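Local coordinates for ferripyochelin binding protein (Pyrococcus horikoshii, PDB 1V3W) that binds zinc between its subunits and is a gamma-class carbonic anhydrase, probably catalysing the reversible hydration of carbon dioxide, at residues 85-96 and 103-114. Sequence-based numbering, arbitrary orientation.
Sequences MVHGAKVGNYVI and ILDGAKIGDHVI. With ZN (zinc ion), chain B.
H87 and D105 meet where two successive coils of a left-handed parallel beta-helix lie one on the other. A histidine suits this place because its ring has two nitrogens to share: NE2 holds the zinc ion at 2.0 Å, while ND1 donates to D105 OD1 at 2.7 Å. CG stands anti to the backbone N (chi1 -156°), which swings the imidazole out toward the metal. OD1 lies in the ring plane and is met on its syn side, yet ring and carboxylate are turned 65° apart. Together with the zinc bond, D105 helps fix the ring's rotation, and it probably makes NE2 a stronger donor to zinc; S67 also bonds to OD1. Were D105 an alanine, ND1 would probably lose its acceptor and the imidazole would be less firmly held.

Parallel backbone bonds, such as K90 N to A107 O and I109 N to K90 O, join the coils. G88, with its positive phi, leaves room for the carboxylate. G106 suits the type II turn L104-A107, where a side chain would jam against the preceding carbonyl O; its N bonds to G88 O at 2.9 Å. I103 CG2 presses tightly on the small methyl of A89, CB at 3.5 Å, and V95 crosses I109 at about a right angle, V95 CG1 lying 3.9 Å from I109 CG2. D111 OD1 accepts N93 N at 2.8 Å, while N93 OD1 bonds to E76. Y94 and H112 run side by side, rings near parallel but slid apart so that they barely overlap, centroids 4.7 Å apart.

The row of rings goes on, Y94 meeting Y77 and H112 meeting Y130. Helix 146-169 packs against Y94 and I96, its T152 bonding to H112 ND1; H65 of the same chain and H82 of a second subunit complete the zinc's protein ligands.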
loop_
_atom_site.group_PDB
_atom_site.type_symbol
_atom_site.label_atom_id
_atom_site.label_comp_id
_atom_site.label_asym_id
_atom_site.label_seq_id
_atom_site.Cartn_x
_atom_site.Cartn_y
_atom_site.Cartn_z
ATOM N N MET A 85 -3.935 -2.841 6.191
ATOM C CA MET A 85 -3.001 -2.501 7.248
ATOM C C MET A 85 -3.635 -2.816 8.599
ATOM O O MET A 85 -4.715 -2.321 8.913
ATOM C CB MET A 85 -2.654 -1.012 7.143
ATOM C CG MET A 85 -1.362 -0.578 7.810
ATOM S SD MET A 85 -1.430 -0.558 9.600
ATOM C CE MET A 85 0.095 -1.436 9.998
ATOM N N VAL A 86 -2.970 -3.662 9.380
ATOM C CA VAL A 86 -3.466 -4.034 10.703
ATOM C C VAL A 86 -2.491 -3.482 11.734
ATOM O O VAL A 86 -1.301 -3.805 11.709
ATOM C CB VAL A 86 -3.568 -5.569 10.855
ATOM C CG1 VAL A 86 -4.083 -5.922 12.244
ATOM C CG2 VAL A 86 -4.494 -6.137 9.783
ATOM N N HIS A 87 -2.994 -2.652 12.643
ATOM C CA HIS A 87 -2.134 -2.040 13.643
ATOM C C HIS A 87 -2.584 -2.254 15.085
ATOM O O HIS A 87 -3.591 -1.695 15.515
ATOM C CB HIS A 87 -2.015 -0.541 13.358
ATOM C CG HIS A 87 -0.771 0.076 13.909
ATOM N ND1 HIS A 87 -0.574 0.274 15.257
ATOM C CD2 HIS A 87 0.368 0.480 13.297
ATOM C CE1 HIS A 87 0.634 0.773 15.454
ATOM N NE2 HIS A 87 1.227 0.906 14.281
ATOM N N GLY A 88 -1.823 -3.069 15.815
ATOM C CA GLY A 88 -2.115 -3.348 17.215
ATOM C C GLY A 88 -3.526 -3.814 17.507
ATOM O O GLY A 88 -4.122 -3.413 18.511
ATOM N N ALA A 89 -4.055 -4.681 16.652
ATOM C CA ALA A 89 -5.413 -5.171 16.825
ATOM C C ALA A 89 -5.510 -6.673 17.021
ATOM O O ALA A 89 -4.578 -7.424 16.719
ATOM C CB ALA A 89 -6.263 -4.758 15.628
ATOM N N LYS A 90 -6.653 -7.096 17.550
ATOM C CA LYS A 90 -6.939 -8.504 17.768
ATOM C C LYS A 90 -7.954 -8.913 16.713
ATOM O O LYS A 90 -9.009 -8.291 16.582
ATOM C CB LYS A 90 -7.510 -8.732 19.170
ATOM C CG LYS A 90 -6.455 -8.695 20.260
ATOM C CD LYS A 90 -7.036 -8.948 21.639
ATOM C CE LYS A 90 -5.931 -9.027 22.684
ATOM N NZ LYS A 90 -5.083 -7.802 22.699
ATOM N N VAL A 91 -7.617 -9.946 15.947
ATOM C CA VAL A 91 -8.490 -10.437 14.894
ATOM C C VAL A 91 -8.803 -11.897 15.180
ATOM O O VAL A 91 -7.900 -12.700 15.412
ATOM C CB VAL A 91 -7.816 -10.302 13.508
ATOM C CG1 VAL A 91 -8.738 -10.829 12.423
ATOM C CG2 VAL A 91 -7.467 -8.839 13.239
ATOM N N GLY A 92 -10.091 -12.226 15.174
ATOM C CA GLY A 92 -10.523 -13.585 15.451
ATOM C C GLY A 92 -10.294 -14.570 14.324
ATOM O O GLY A 92 -9.414 -14.384 13.486
ATOM N N ASN A 93 -11.103 -15.624 14.306
ATOM C CA ASN A 93 -10.997 -16.668 13.297
ATOM C C ASN A 93 -11.993 -16.476 12.158
ATOM O O ASN A 93 -13.082 -15.939 12.361
ATOM C CB ASN A 93 -11.223 -18.039 13.947
ATOM C CG ASN A 93 -10.290 -18.290 15.119
ATOM O OD1 ASN A 93 -9.091 -18.045 15.034
ATOM N ND2 ASN A 93 -10.839 -18.795 16.219
ATOM N N TYR A 94 -11.606 -16.910 10.960
ATOM C CA TYR A 94 -12.458 -16.804 9.773
ATOM C C TYR A 94 -12.853 -15.355 9.527
ATOM O O TYR A 94 -14.038 -15.019 9.445
ATOM C CB TYR A 94 -13.713 -17.665 9.948
ATOM C CG TYR A 94 -13.405 -19.093 10.325
ATOM C CD1 TYR A 94 -13.021 -20.024 9.363
ATOM C CD2 TYR A 94 -13.442 -19.499 11.658
ATOM C CE1 TYR A 94 -12.678 -21.325 9.718
ATOM C CE2 TYR A 94 -13.097 -20.793 12.026
ATOM C CZ TYR A 94 -12.713 -21.699 11.051
ATOM O OH TYR A 94 -12.329 -22.967 11.400
ATOM N N VAL A 95 -11.845 -14.500 9.412
ATOM C CA VAL A 95 -12.068 -13.083 9.177
ATOM C C VAL A 95 -11.442 -12.658 7.865
ATOM O O VAL A 95 -10.296 -12.998 7.579
ATOM C CB VAL A 95 -11.443 -12.222 10.296
ATOM C CG1 VAL A 95 -11.633 -10.738 9.988
ATOM C CG2 VAL A 95 -12.076 -12.571 11.637
ATOM N N ILE A 96 -12.211 -11.932 7.062
ATOM C CA ILE A 96 -11.704 -11.421 5.804
ATOM C C ILE A 96 -11.487 -9.928 5.988
ATOM O O ILE A 96 -12.443 -9.165 6.155
ATOM C CB ILE A 96 -12.694 -11.647 4.637
ATOM C CG1 ILE A 96 -12.813 -13.145 4.348
ATOM C CG2 ILE A 96 -12.213 -10.906 3.385
ATOM C CD1 ILE A 96 -13.772 -13.485 3.229
ATOM N N ILE A 103 -7.240 -1.575 10.197
ATOM C CA ILE A 103 -7.730 -2.021 11.497
ATOM C C ILE A 103 -6.810 -1.353 12.503
ATOM O O ILE A 103 -5.609 -1.614 12.515
ATOM C CB ILE A 103 -7.628 -3.547 11.650
ATOM C CG1 ILE A 103 -8.257 -4.239 10.435
ATOM C CG2 ILE A 103 -8.318 -3.983 12.939
ATOM C CD1 ILE A 103 -9.713 -3.890 10.192
ATOM N N LEU A 104 -7.368 -0.486 13.342
ATOM C CA LEU A 104 -6.556 0.249 14.300
ATOM C C LEU A 104 -6.395 -0.364 15.691
ATOM O O LEU A 104 -7.053 -1.343 16.049
ATOM C CB LEU A 104 -7.064 1.692 14.383
ATOM C CG LEU A 104 -6.965 2.397 13.020
ATOM C CD1 LEU A 104 -7.618 3.769 13.072
ATOM C CD2 LEU A 104 -5.499 2.512 12.619
ATOM N N ASP A 105 -5.497 0.242 16.462
ATOM C CA ASP A 105 -5.131 -0.209 17.800
ATOM C C ASP A 105 -6.257 -0.434 18.794
ATOM O O ASP A 105 -7.138 0.408 18.968
ATOM C CB ASP A 105 -4.117 0.770 18.387
ATOM C CG ASP A 105 -2.949 1.015 17.454
ATOM O OD1 ASP A 105 -1.931 0.301 17.566
ATOM O OD2 ASP A 105 -3.059 1.914 16.593
ATOM N N GLY A 106 -6.206 -1.585 19.455
ATOM C CA GLY A 106 -7.212 -1.916 20.445
ATOM C C GLY A 106 -8.485 -2.509 19.880
ATOM O O GLY A 106 -9.345 -2.962 20.634
ATOM N N ALA A 107 -8.622 -2.503 18.558
ATOM C CA ALA A 107 -9.816 -3.066 17.944
ATOM C C ALA A 107 -9.857 -4.567 18.201
ATOM O O ALA A 107 -8.815 -5.219 18.298
ATOM C CB ALA A 107 -9.818 -2.790 16.445
ATOM N N LYS A 108 -11.068 -5.103 18.324
ATOM C CA LYS A 108 -11.270 -6.527 18.560
ATOM C C LYS A 108 -12.270 -7.001 17.515
ATOM O O LYS A 108 -13.457 -6.685 17.595
ATOM C CB LYS A 108 -11.840 -6.769 19.966
ATOM C CG LYS A 108 -11.722 -8.217 20.451
ATOM C CD LYS A 108 -12.721 -8.548 21.561
ATOM C CE LYS A 108 -12.593 -10.002 22.002
ATOM N NZ LYS A 108 -12.085 -10.866 20.900
ATOM N N ILE A 109 -11.787 -7.738 16.520
ATOM C CA ILE A 109 -12.654 -8.247 15.465
ATOM C C ILE A 109 -13.088 -9.664 15.814
ATOM O O ILE A 109 -12.250 -10.535 16.048
ATOM C CB ILE A 109 -11.927 -8.279 14.103
ATOM C CG1 ILE A 109 -11.239 -6.935 13.835
ATOM C CG2 ILE A 109 -12.924 -8.583 12.996
ATOM C CD1 ILE A 109 -12.181 -5.747 13.830
ATOM N N GLY A 110 -14.398 -9.886 15.851
ATOM C CA GLY A 110 -14.919 -11.203 16.173
ATOM C C GLY A 110 -14.686 -12.232 15.081
ATOM O O GLY A 110 -13.994 -11.966 14.099
ATOM N N ASP A 111 -15.272 -13.413 15.254
ATOM C CA ASP A 111 -15.121 -14.489 14.284
ATOM C C ASP A 111 -16.165 -14.403 13.180
ATOM O O ASP A 111 -17.267 -13.894 13.394
ATOM C CB ASP A 111 -15.228 -15.847 14.980
ATOM C CG ASP A 111 -14.363 -15.939 16.217
ATOM O OD1 ASP A 111 -13.200 -15.483 16.175
ATOM O OD2 ASP A 111 -14.848 -16.477 17.234
ATOM N N HIS A 112 -15.814 -14.910 12.001
ATOM C CA HIS A 112 -16.712 -14.889 10.853
ATOM C C HIS A 112 -17.168 -13.465 10.575
ATOM O O HIS A 112 -18.359 -13.147 10.615
ATOM C CB HIS A 112 -17.917 -15.795 11.107
ATOM C CG HIS A 112 -17.577 -17.253 11.124
ATOM N ND1 HIS A 112 -17.108 -17.921 10.014
ATOM C CD2 HIS A 112 -17.637 -18.172 12.118
ATOM C CE1 HIS A 112 -16.895 -19.188 10.322
ATOM N NE2 HIS A 112 -17.207 -19.367 11.592
ATOM N N VAL A 113 -16.193 -12.610 10.293
ATOM C CA VAL A 113 -16.443 -11.208 10.002
ATOM C C VAL A 113 -15.811 -10.834 8.671
ATOM O O VAL A 113 -14.767 -11.363 8.293
ATOM C CB VAL A 113 -15.843 -10.297 11.105
ATOM C CG1 VAL A 113 -15.834 -8.839 10.650
ATOM C CG2 VAL A 113 -16.648 -10.442 12.385
ATOM N N ILE A 114 -16.465 -9.935 7.949
ATOM C CA ILE A 114 -15.923 -9.451 6.692
ATOM C C ILE A 114 -15.830 -7.945 6.819
ATOM O O ILE A 114 -16.817 -7.279 7.132
ATOM C CB ILE A 114 -16.820 -9.795 5.482
ATOM C CG1 ILE A 114 -16.814 -11.308 5.248
ATOM C CG2 ILE A 114 -16.311 -9.077 4.228
ATOM C CD1 ILE A 114 -17.687 -11.755 4.093
HETATM ZN ZN ZN B . 2.943 1.626 13.514
HETATM O O HOH W 1 3.894 3.177 13.677
#